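Long-range contacts in dihydrodipicolinate reductase N-terminus domain-containing protein (Mycobacterium smegmatis, PDB 6IAQ), which binds NADP and is an amine dehydrogenase, probably catalysing the reductive amination of ketones to amines with a hydride from the cofactor: residues G132-G137 / G323-D328; T138-T143 / V300-T305; I314-A319 / R329-R334. All blocks are in the same frame, centred on the assembly; numbering follows the deposited sequence.

Contact 1. Residues G132-G137 / G323-D328; sequences GATLTG and GIVTVD
T136 and V325 meet through a hydroxyl: T136 OG1 donates to V325 O over 2.7 Å, lying in the carbonyl plane on a lone pair. With chi1 at -63°, OG1 sits beside the residue's own backbone N, and the methyl is swung the other way, where T136 CG2 packs 3.8 Å from V327 CG1. Two residues earlier along the strand, T134 CG2 comes against V325 CG2 at 3.8 Å, the two side chains crossing at a slant. Alongside these side-chain contacts the backbones are laced together by G323 N to A133 O, L135 N to G323 O and V325 N to L135 O, each 2.9 Å. This is parallel pairing. It adds strand 323-324 as the sixth strand, at the edge of the Rossmann-type sheet, although the chain reaches it only after building the mixed sheet. G323 takes up phi 112° and psi -178°, at which a CB would press against the carbonyl oxygen of the preceding residue, so the site suits glycine. Further along, where the strands have parted, water 1 bridges them, donating to G137 O at 2.6 Å and accepting from V327 N at 2.9 Å. In the second shell, T134 OG1 is bonded to P321 O, and I324 N is bonded to D125 OD1. On the face that carries L135 and I324, L135 rests on L124 and A128 of helix 118-130, while I324 leans on W114.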
loop_
_atom_site.group_PDB
_atom_site.type_symbol
_atom_site.label_atom_id
_atom_site.label_comp_id
_atom_site.label_asym_id
_atom_site.label_seq_id
_atom_site.Cartn_x
_atom_site.Cartn_y
_atom_site.Cartn_z
ATOM N N GLY A 132 -12.253 13.827 -24.645
ATOM C CA GLY A 132 -12.775 12.791 -23.734
ATOM C C GLY A 132 -11.726 11.754 -23.329
ATOM O O GLY A 132 -12.119 10.741 -22.734
ATOM N N ALA A 133 -10.442 11.991 -23.605
ATOM C CA ALA A 133 -9.355 11.008 -23.384
ATOM C C ALA A 133 -8.697 11.232 -22.012
ATOM O O ALA A 133 -8.523 12.416 -21.581
ATOM C CB ALA A 133 -8.325 11.096 -24.492
ATOM N N THR A 134 -8.278 10.131 -21.385
ATOM C CA THR A 134 -7.425 10.144 -20.157
ATOM C C THR A 134 -5.961 9.856 -20.538
ATOM O O THR A 134 -5.739 8.897 -21.309
ATOM C CB THR A 134 -7.939 9.147 -19.115
ATOM O OG1 THR A 134 -9.314 9.456 -18.825
ATOM C CG2 THR A 134 -7.076 9.162 -17.862
ATOM N N LEU A 135 -5.024 10.654 -20.027
ATOM C CA LEU A 135 -3.559 10.393 -20.120
ATOM C C LEU A 135 -3.016 10.132 -18.705
ATOM O O LEU A 135 -3.274 10.953 -17.791
ATOM C CB LEU A 135 -2.825 11.585 -20.733
ATOM C CG LEU A 135 -3.407 12.183 -22.014
ATOM C CD1 LEU A 135 -2.581 13.385 -22.426
ATOM C CD2 LEU A 135 -3.481 11.183 -23.155
ATOM N N THR A 136 -2.294 9.026 -18.520
ATOM C CA THR A 136 -1.761 8.610 -17.185
ATOM C C THR A 136 -0.337 8.064 -17.335
ATOM O O THR A 136 -0.159 7.102 -18.094
ATOM C CB THR A 136 -2.672 7.565 -16.537
ATOM O OG1 THR A 136 -3.957 8.162 -16.300
ATOM C CG2 THR A 136 -2.090 7.027 -15.242
ATOM N N GLY A 137 0.616 8.673 -16.648
ATOM C CA GLY A 137 1.958 8.108 -16.420
ATOM C C GLY A 137 1.946 7.089 -15.302
ATOM O O GLY A 137 1.495 7.433 -14.184
ATOM N N GLY A 323 -8.573 14.050 -19.210
ATOM C CA GLY A 323 -7.453 14.877 -18.738
ATOM C C GLY A 323 -6.248 14.025 -18.353
ATOM O O GLY A 323 -6.278 12.797 -18.566
ATOM N N ILE A 324 -5.192 14.672 -17.880
ATOM C CA ILE A 324 -4.060 14.011 -17.184
ATOM C C ILE A 324 -4.593 13.557 -15.825
ATOM O O ILE A 324 -4.972 14.433 -15.025
ATOM C CB ILE A 324 -2.838 14.942 -17.029
ATOM C CG1 ILE A 324 -2.209 15.277 -18.384
ATOM C CG2 ILE A 324 -1.798 14.322 -16.091
ATOM C CD1 ILE A 324 -1.039 16.237 -18.243
ATOM N N VAL A 325 -4.656 12.250 -15.599
ATOM C CA VAL A 325 -5.028 11.696 -14.265
ATOM C C VAL A 325 -3.805 10.951 -13.711
ATOM O O VAL A 325 -3.392 9.955 -14.319
ATOM C CB VAL A 325 -6.282 10.807 -14.355
ATOM C CG1 VAL A 325 -6.645 10.281 -12.965
ATOM C CG2 VAL A 325 -7.484 11.554 -14.949
ATOM N N THR A 326 -3.239 11.436 -12.622
ATOM C CA THR A 326 -2.062 10.856 -11.939
ATOM C C THR A 326 -2.492 9.701 -11.024
ATOM O O THR A 326 -3.630 9.682 -10.531
ATOM C CB THR A 326 -1.294 11.943 -11.188
ATOM O OG1 THR A 326 -2.206 12.586 -10.292
ATOM C CG2 THR A 326 -0.694 12.958 -12.132
ATOM N N VAL A 327 -1.586 8.758 -10.816
ATOM C CA VAL A 327 -1.891 7.436 -10.195
ATOM C C VAL A 327 -2.267 7.579 -8.713
ATOM O O VAL A 327 -2.958 6.704 -8.210
ATOM C CB VAL A 327 -0.705 6.482 -10.398
ATOM C CG1 VAL A 327 -0.614 6.085 -11.873
ATOM C CG2 VAL A 327 0.597 7.062 -9.848
ATOM N N ASP A 328 -1.820 8.620 -8.037
ATOM C CA ASP A 328 -2.239 8.945 -6.648
ATOM C C ASP A 328 -3.751 9.206 -6.586
ATOM O O ASP A 328 -4.308 9.029 -5.500
ATOM C CB ASP A 328 -1.479 10.161 -6.119
ATOM C CG ASP A 328 -1.676 11.402 -6.980
ATOM O OD1 ASP A 328 -1.225 11.400 -8.129
ATOM O OD2 ASP A 328 -2.273 12.347 -6.486
HETATM O O HOH W 1 0.494 9.309 -12.775
#

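Contact 2. Residues T138-T143 / V300-T305; sequences TGYQDT and VPTQTT. With NAP (NADP nicotinamide-adenine-dinucleotide phosphate), chain F.
The Y140 ring carries T302 on one face and T305 at its edge. T302 CG2 stands 3.8 Å from the ring centroid, 18° off the normal, in a CH-pi contact displaced toward CG. T305 OG1 lies in the ring plane, 3.3 Å from Y140 CD1. At the far end of the ring, V300 approaches head-on, its CG1 and CG2 methyls both 3.4 Å from Y140 OH. F144 meets the same ring with nearly parallel planes, and W145 meets it edge-to-face. The second flat group is the carboxamide of the nicotinamide. Its oxygen, O7N, accepts from Y140 N at 2.9 Å, and its nitrogen, N7N, donates to Q141 OE1 at 2.9 Å, so both ends are held and its rotation is fixed. Q141 gets there by a bend at chi2 (97°), which turns the amide so that OE1 faces N7N. G139, with no side chain, lets the carboxamide lie close against the backbone. These residues belong to the NADP pocket, at the turn that leads from the last inner strand of the Rossmann sheet into helix 141-153. On the other side, P301 is the N-cap residue of helix 302-312; its carbonyl accepts from T305 N and, at 2.9 Å, from T305 OG1, which holds that hydroxyl beside the tyrosine edge. T302 OG1 is bonded to D281 OD2, keeping the methyl turned to the ring. T138 OG1 donates to the anti lone pair of D142 OD2 at 2.7 Å, and the same carboxylate oxygen forms a salt bridge with R313.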
loop_
_atom_site.group_PDB
_atom_site.type_symbol
_atom_site.label_atom_id
_atom_site.label_comp_id
_atom_site.label_asym_id
_atom_site.label_seq_id
_atom_site.Cartn_x
_atom_site.Cartn_y
_atom_site.Cartn_z
ATOM N N THR A 138 2.431 5.879 -15.582
ATOM C CA THR A 138 2.543 4.793 -14.584
ATOM C C THR A 138 3.848 4.034 -14.849
ATOM O O THR A 138 4.757 4.610 -15.474
ATOM C CB THR A 138 1.275 3.946 -14.591
ATOM O OG1 THR A 138 1.382 2.876 -13.653
ATOM C CG2 THR A 138 0.974 3.373 -15.955
ATOM N N GLY A 139 3.919 2.800 -14.362
ATOM C CA GLY A 139 5.140 1.979 -14.364
ATOM C C GLY A 139 5.512 1.568 -12.954
ATOM O O GLY A 139 4.587 1.508 -12.049
ATOM N N TYR A 140 6.805 1.294 -12.755
ATOM C CA TYR A 140 7.326 0.718 -11.484
ATOM C C TYR A 140 6.927 1.621 -10.308
ATOM O O TYR A 140 6.464 1.120 -9.248
ATOM C CB TYR A 140 8.844 0.546 -11.553
ATOM C CG TYR A 140 9.410 0.107 -10.221
ATOM C CD1 TYR A 140 9.106 -1.144 -9.708
ATOM C CD2 TYR A 140 10.144 0.979 -9.440
ATOM C CE1 TYR A 140 9.543 -1.537 -8.462
ATOM C CE2 TYR A 140 10.635 0.586 -8.206
ATOM C CZ TYR A 140 10.312 -0.667 -7.709
ATOM O OH TYR A 140 10.783 -1.047 -6.485
ATOM N N GLN A 141 7.084 2.925 -10.482
ATOM C CA GLN A 141 6.998 3.936 -9.389
ATOM C C GLN A 141 5.594 3.932 -8.779
ATOM O O GLN A 141 5.476 4.286 -7.576
ATOM C CB GLN A 141 7.324 5.360 -9.845
ATOM C CG GLN A 141 8.395 5.484 -10.932
ATOM C CD GLN A 141 7.721 5.599 -12.274
ATOM O OE1 GLN A 141 7.033 4.668 -12.690
ATOM N NE2 GLN A 141 7.779 6.797 -12.871
ATOM N N ASP A 142 4.568 3.600 -9.564
ATOM C CA ASP A 142 3.129 3.780 -9.220
ATOM C C ASP A 142 2.875 3.239 -7.787
ATOM O O ASP A 142 2.421 3.997 -6.928
ATOM C CB ASP A 142 2.286 3.092 -10.287
ATOM C CG ASP A 142 0.781 3.181 -10.172
ATOM O OD1 ASP A 142 0.267 3.327 -9.034
ATOM O OD2 ASP A 142 0.123 3.056 -11.249
ATOM N N THR A 143 3.154 1.967 -7.559
ATOM C CA THR A 143 3.041 1.315 -6.235
ATOM C C THR A 143 4.287 1.590 -5.389
ATOM O O THR A 143 4.141 2.105 -4.263
ATOM C CB THR A 143 2.778 -0.179 -6.375
ATOM O OG1 THR A 143 1.578 -0.370 -7.091
ATOM C CG2 THR A 143 2.661 -0.852 -5.033
ATOM N N VAL A 300 13.464 -6.604 -5.415
ATOM C CA VAL A 300 12.149 -6.215 -5.988
ATOM C C VAL A 300 12.189 -6.409 -7.499
ATOM O O VAL A 300 13.185 -6.070 -8.146
ATOM C CB VAL A 300 11.810 -4.772 -5.574
ATOM C CG1 VAL A 300 12.816 -3.757 -6.096
ATOM C CG2 VAL A 300 10.397 -4.417 -5.980
ATOM N N PRO A 301 11.159 -7.052 -8.095
ATOM C CA PRO A 301 11.123 -7.284 -9.547
ATOM C C PRO A 301 10.717 -6.039 -10.350
ATOM O O PRO A 301 9.588 -5.966 -10.814
ATOM C CB PRO A 301 10.086 -8.405 -9.687
ATOM C CG PRO A 301 9.155 -8.169 -8.521
ATOM C CD PRO A 301 10.057 -7.727 -7.387
ATOM N N THR A 302 11.642 -5.080 -10.473
ATOM C CA THR A 302 11.376 -3.759 -11.102
ATOM C C THR A 302 10.875 -3.967 -12.542
ATOM O O THR A 302 9.885 -3.388 -12.914
ATOM C CB THR A 302 12.629 -2.883 -11.066
ATOM O OG1 THR A 302 13.144 -2.901 -9.731
ATOM C CG2 THR A 302 12.383 -1.455 -11.529
ATOM N N GLN A 303 11.572 -4.758 -13.331
ATOM C CA GLN A 303 11.247 -4.973 -14.758
ATOM C C GLN A 303 9.820 -5.524 -14.880
ATOM O O GLN A 303 9.033 -4.988 -15.646
ATOM C CB GLN A 303 12.263 -5.932 -15.390
ATOM C CG GLN A 303 12.096 -6.053 -16.902
ATOM C CD GLN A 303 12.696 -7.334 -17.421
ATOM O OE1 GLN A 303 12.174 -8.414 -17.178
ATOM N NE2 GLN A 303 13.797 -7.219 -18.135
ATOM N N THR A 304 9.483 -6.589 -14.175
ATOM C CA THR A 304 8.167 -7.225 -14.362
ATOM C C THR A 304 7.086 -6.255 -13.886
ATOM O O THR A 304 6.075 -6.136 -14.618
ATOM C CB THR A 304 8.060 -8.583 -13.671
ATOM O OG1 THR A 304 9.155 -9.400 -14.066
ATOM C CG2 THR A 304 6.757 -9.286 -13.988
ATOM N N THR A 305 7.250 -5.607 -12.726
ATOM C CA THR A 305 6.177 -4.774 -12.119
ATOM C C THR A 305 6.094 -3.423 -12.846
ATOM O O THR A 305 5.057 -2.733 -12.711
ATOM C CB THR A 305 6.323 -4.619 -10.602
ATOM O OG1 THR A 305 7.549 -3.943 -10.299
ATOM C CG2 THR A 305 6.258 -5.947 -9.867
HETATM P PA NAP F . 13.597 0.566 -25.606
HETATM O O1A NAP F . 13.751 -0.882 -25.613
HETATM O O2A NAP F . 14.677 1.551 -26.142
HETATM O O5B NAP F . 12.189 0.871 -26.376
HETATM C C5B NAP F . 11.824 2.178 -26.842
HETATM C C4B NAP F . 10.931 2.009 -28.063
HETATM O O4B NAP F . 10.464 3.267 -28.543
HETATM C C3B NAP F . 11.605 1.310 -29.275
HETATM O O3B NAP F . 10.683 0.254 -29.639
HETATM C C2B NAP F . 11.654 2.340 -30.400
HETATM O O2B NAP F . 11.354 1.798 -31.705
HETATM C C1B NAP F . 10.466 3.162 -30.004
HETATM N N9A NAP F . 10.398 4.536 -30.496
HETATM C C8A NAP F . 11.263 5.555 -30.317
HETATM N N7A NAP F . 10.740 6.654 -30.873
HETATM C C5A NAP F . 9.504 6.337 -31.327
HETATM C C6A NAP F . 8.370 7.018 -32.002
HETATM N N6A NAP F . 8.436 8.305 -32.316
HETATM N N1A NAP F . 7.285 6.307 -32.302
HETATM C C2A NAP F . 7.144 4.999 -32.003
HETATM N N3A NAP F . 8.119 4.292 -31.386
HETATM C C4A NAP F . 9.284 4.934 -31.084
HETATM O O3 NAP F . 13.295 1.135 -24.093
HETATM P PN NAP F . 12.343 0.386 -22.960
HETATM O O1N NAP F . 13.142 -0.369 -21.942
HETATM O O2N NAP F . 11.210 -0.326 -23.610
HETATM O O5D NAP F . 11.896 1.790 -22.339
HETATM C C5D NAP F . 11.030 2.746 -22.962
HETATM C C4D NAP F . 10.746 3.960 -22.123
HETATM O O4D NAP F . 9.993 3.520 -20.946
HETATM C C3D NAP F . 12.012 4.648 -21.698
HETATM O O3D NAP F . 11.919 6.059 -21.774
HETATM C C2D NAP F . 12.164 4.203 -20.237
HETATM O O2D NAP F . 12.945 5.164 -19.515
HETATM C C1D NAP F . 10.674 4.053 -19.812
HETATM N N1N NAP F . 10.517 3.131 -18.674
HETATM C C2N NAP F . 9.819 3.551 -17.636
HETATM C C3N NAP F . 9.701 2.736 -16.519
HETATM C C7N NAP F . 8.869 3.156 -15.328
HETATM O O7N NAP F . 8.958 2.440 -14.331
HETATM N N7N NAP F . 8.053 4.224 -15.379
HETATM C C4N NAP F . 10.310 1.482 -16.526
HETATM C C5N NAP F . 11.037 1.058 -17.635
HETATM C C6N NAP F . 11.109 1.923 -18.698
HETATM P P2B NAP F . 12.275 0.697 -32.408
HETATM O O1X NAP F . 12.151 -0.586 -31.639
HETATM O O2X NAP F . 11.590 0.432 -33.746
HETATM O O3X NAP F . 13.605 1.457 -32.403
#

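Contact 3. Residues I314-A319 / R329-R334; sequences IPDVIA and RLPRLR
D316 and the backbone of R332 are joined by a shared water: water 2 donates to D316 OD1 at 2.8 Å and to R332 O at 2.7 Å. D316 is gripped through both oxygens, OD1 in a salt bridge with R336 NH1 and OD2 in one with R313 NH1, which also bonds to P331 O and so gives the two segments a second link through one arginine. With chi1 at -61°, CG of D316 stands anti to its carbonyl carbon, and the carboxylate reaches out from helix 314-319 toward the extended chain of 329-334. There it passes alongside the proline ring, D316 OD1 lying 4.1 Å from P331 CG, the two side chains running in opposite directions. L333 CD1 approaches the other oxygen, 4.4 Å from D316 OD2. At the base of the aspartate the contact turns apolar but loose: L330 CD2 is 4.4 Å from D316 CB, while L330 CD1 is 4.4 Å from V317 CG2. V317 also packs on I77, so the helix lies on the Rossmann sheet with D316 turned to the C-terminal tail. Beyond the water, R332 NE donates to L333 O at 3.1 Å, and R332 NH1 lies 3.4 Å above the plane of the R334 guanidinium, offset toward its rim. Both arginines form salt bridges with D214 of the second subunit, a shared carboxylate that probably offsets their like charges. With two arginines and a water on its oxygens, D316 probably stays ionised, which suggests that charge and a bridging water, with only loose apolar contacts beside them, hold the tail to the helix.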
loop_
_atom_site.group_PDB
_atom_site.type_symbol
_atom_site.label_atom_id
_atom_site.label_comp_id
_atom_site.label_asym_id
_atom_site.label_seq_id
_atom_site.Cartn_x
_atom_site.Cartn_y
_atom_site.Cartn_z
ATOM N N ILE A 314 -4.886 -0.276 -17.044
ATOM C CA ILE A 314 -5.625 0.062 -18.299
ATOM C C ILE A 314 -7.116 0.240 -17.992
ATOM O O ILE A 314 -7.704 1.232 -18.429
ATOM C CB ILE A 314 -5.344 -0.949 -19.427
ATOM C CG1 ILE A 314 -3.948 -0.722 -20.024
ATOM C CG2 ILE A 314 -6.425 -0.879 -20.505
ATOM C CD1 ILE A 314 -3.461 -1.873 -20.849
ATOM N N PRO A 315 -7.798 -0.658 -17.246
ATOM C CA PRO A 315 -9.220 -0.442 -16.944
ATOM C C PRO A 315 -9.467 0.854 -16.158
ATOM O O PRO A 315 -10.489 1.495 -16.394
ATOM C CB PRO A 315 -9.656 -1.659 -16.124
ATOM C CG PRO A 315 -8.630 -2.725 -16.474
ATOM C CD PRO A 315 -7.348 -1.979 -16.808
ATOM N N ASP A 316 -8.545 1.206 -15.252
ATOM C CA ASP A 316 -8.644 2.422 -14.416
ATOM C C ASP A 316 -8.591 3.627 -15.324
ATOM O O ASP A 316 -9.389 4.533 -15.112
ATOM C CB ASP A 316 -7.554 2.492 -13.346
ATOM C CG ASP A 316 -7.583 1.351 -12.343
ATOM O OD1 ASP A 316 -8.660 0.685 -12.246
ATOM O OD2 ASP A 316 -6.535 1.125 -11.690
ATOM N N VAL A 317 -7.680 3.625 -16.312
ATOM C CA VAL A 317 -7.407 4.823 -17.149
ATOM C C VAL A 317 -8.588 4.982 -18.118
ATOM O O VAL A 317 -9.052 6.109 -18.287
ATOM C CB VAL A 317 -6.029 4.714 -17.839
ATOM C CG1 VAL A 317 -5.852 5.727 -18.952
ATOM C CG2 VAL A 317 -4.902 4.870 -16.813
ATOM N N ILE A 318 -9.130 3.886 -18.653
ATOM C CA ILE A 318 -10.341 3.970 -19.523
ATOM C C ILE A 318 -11.502 4.555 -18.716
ATOM O O ILE A 318 -12.122 5.519 -19.199
ATOM C CB ILE A 318 -10.678 2.623 -20.173
ATOM C CG1 ILE A 318 -9.581 2.225 -21.174
ATOM C CG2 ILE A 318 -12.058 2.707 -20.831
ATOM C CD1 ILE A 318 -9.630 0.783 -21.590
ATOM N N ALA A 319 -11.743 4.045 -17.507
ATOM C CA ALA A 319 -12.874 4.450 -16.632
ATOM C C ALA A 319 -12.668 5.846 -16.016
ATOM O O ALA A 319 -13.651 6.402 -15.519
ATOM C CB ALA A 319 -13.058 3.409 -15.553
ATOM N N ARG A 329 -4.390 9.591 -7.694
ATOM C CA ARG A 329 -5.824 9.977 -7.753
ATOM C C ARG A 329 -6.672 8.811 -8.271
ATOM O O ARG A 329 -7.914 8.911 -8.212
ATOM C CB ARG A 329 -6.019 11.203 -8.657
ATOM C CG ARG A 329 -5.349 12.466 -8.139
ATOM C CD ARG A 329 -5.852 13.726 -8.839
ATOM N N LEU A 330 -6.059 7.730 -8.759
ATOM C CA LEU A 330 -6.826 6.582 -9.310
ATOM C C LEU A 330 -7.253 5.681 -8.159
ATOM O O LEU A 330 -6.666 5.747 -7.084
ATOM C CB LEU A 330 -5.947 5.833 -10.311
ATOM C CG LEU A 330 -5.690 6.570 -11.624
ATOM C CD1 LEU A 330 -4.703 5.795 -12.473
ATOM C CD2 LEU A 330 -6.981 6.801 -12.401
ATOM N N PRO A 331 -8.287 4.833 -8.332
ATOM C CA PRO A 331 -8.635 3.855 -7.303
ATOM C C PRO A 331 -7.439 2.923 -7.049
ATOM O O PRO A 331 -6.491 2.898 -7.862
ATOM C CB PRO A 331 -9.836 3.092 -7.884
ATOM C CG PRO A 331 -9.762 3.356 -9.370
ATOM C CD PRO A 331 -9.160 4.739 -9.509
ATOM N N ARG A 332 -7.489 2.193 -5.939
ATOM C CA ARG A 332 -6.392 1.287 -5.552
ATOM C C ARG A 332 -6.108 0.324 -6.707
ATOM O O ARG A 332 -7.027 -0.281 -7.267
ATOM C CB ARG A 332 -6.670 0.507 -4.264
ATOM C CG ARG A 332 -5.372 -0.020 -3.651
ATOM C CD ARG A 332 -5.470 -1.198 -2.687
ATOM N NE ARG A 332 -5.888 -2.409 -3.377
ATOM C CZ ARG A 332 -6.977 -3.126 -3.105
ATOM N NH1 ARG A 332 -7.284 -4.174 -3.852
ATOM N NH2 ARG A 332 -7.804 -2.761 -2.144
ATOM N N LEU A 333 -4.834 0.153 -7.032
ATOM C CA LEU A 333 -4.405 -0.862 -8.005
ATOM C C LEU A 333 -4.824 -2.237 -7.475
ATOM O O LEU A 333 -4.689 -2.500 -6.256
ATOM C CB LEU A 333 -2.890 -0.738 -8.155
ATOM C CG LEU A 333 -2.293 -1.544 -9.288
ATOM C CD1 LEU A 333 -2.840 -1.083 -10.643
ATOM C CD2 LEU A 333 -0.774 -1.401 -9.247
ATOM N N ARG A 334 -5.404 -3.071 -8.337
ATOM C CA ARG A 334 -5.906 -4.390 -7.921
ATOM C C ARG A 334 -5.518 -5.451 -8.958
ATOM O O ARG A 334 -5.320 -5.139 -10.166
ATOM C CB ARG A 334 -7.409 -4.371 -7.575
ATOM C CG ARG A 334 -8.308 -3.536 -8.485
ATOM C CD ARG A 334 -9.548 -2.940 -7.807
ATOM N NE ARG A 334 -10.109 -3.854 -6.827
ATOM C CZ ARG A 334 -10.330 -3.579 -5.546
ATOM N NH1 ARG A 334 -10.129 -2.371 -5.047
ATOM N NH2 ARG A 334 -10.800 -4.514 -4.750
HETATM O O HOH W 2 -8.122 -0.391 -9.752
#

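How the contacts relate
All three contacts are largely buried; contact 3 includes the exposed P331 and, like contact 2, touches the second subunit. Their chemistry follows their place: contact 1 relies mainly on backbone hydrogen bonds inside the sheet, plus one threonine hydroxyl, contact 2 on an aromatic ring packed by methyls and a hydroxyl, beside the cofactor amide held by one segment, contact 3 on a charged carboxylate and a water. Contacts 1 and 3 share elements most directly, since helix 314-319 leads into strand 323-324 and V325 of contact 1 packs against L330 of contact 3. V327 in contact 1 lies against D142 in contact 2, whose T143 touches L333 of contact 3. R313 is an arginine common to contacts 2 and 3.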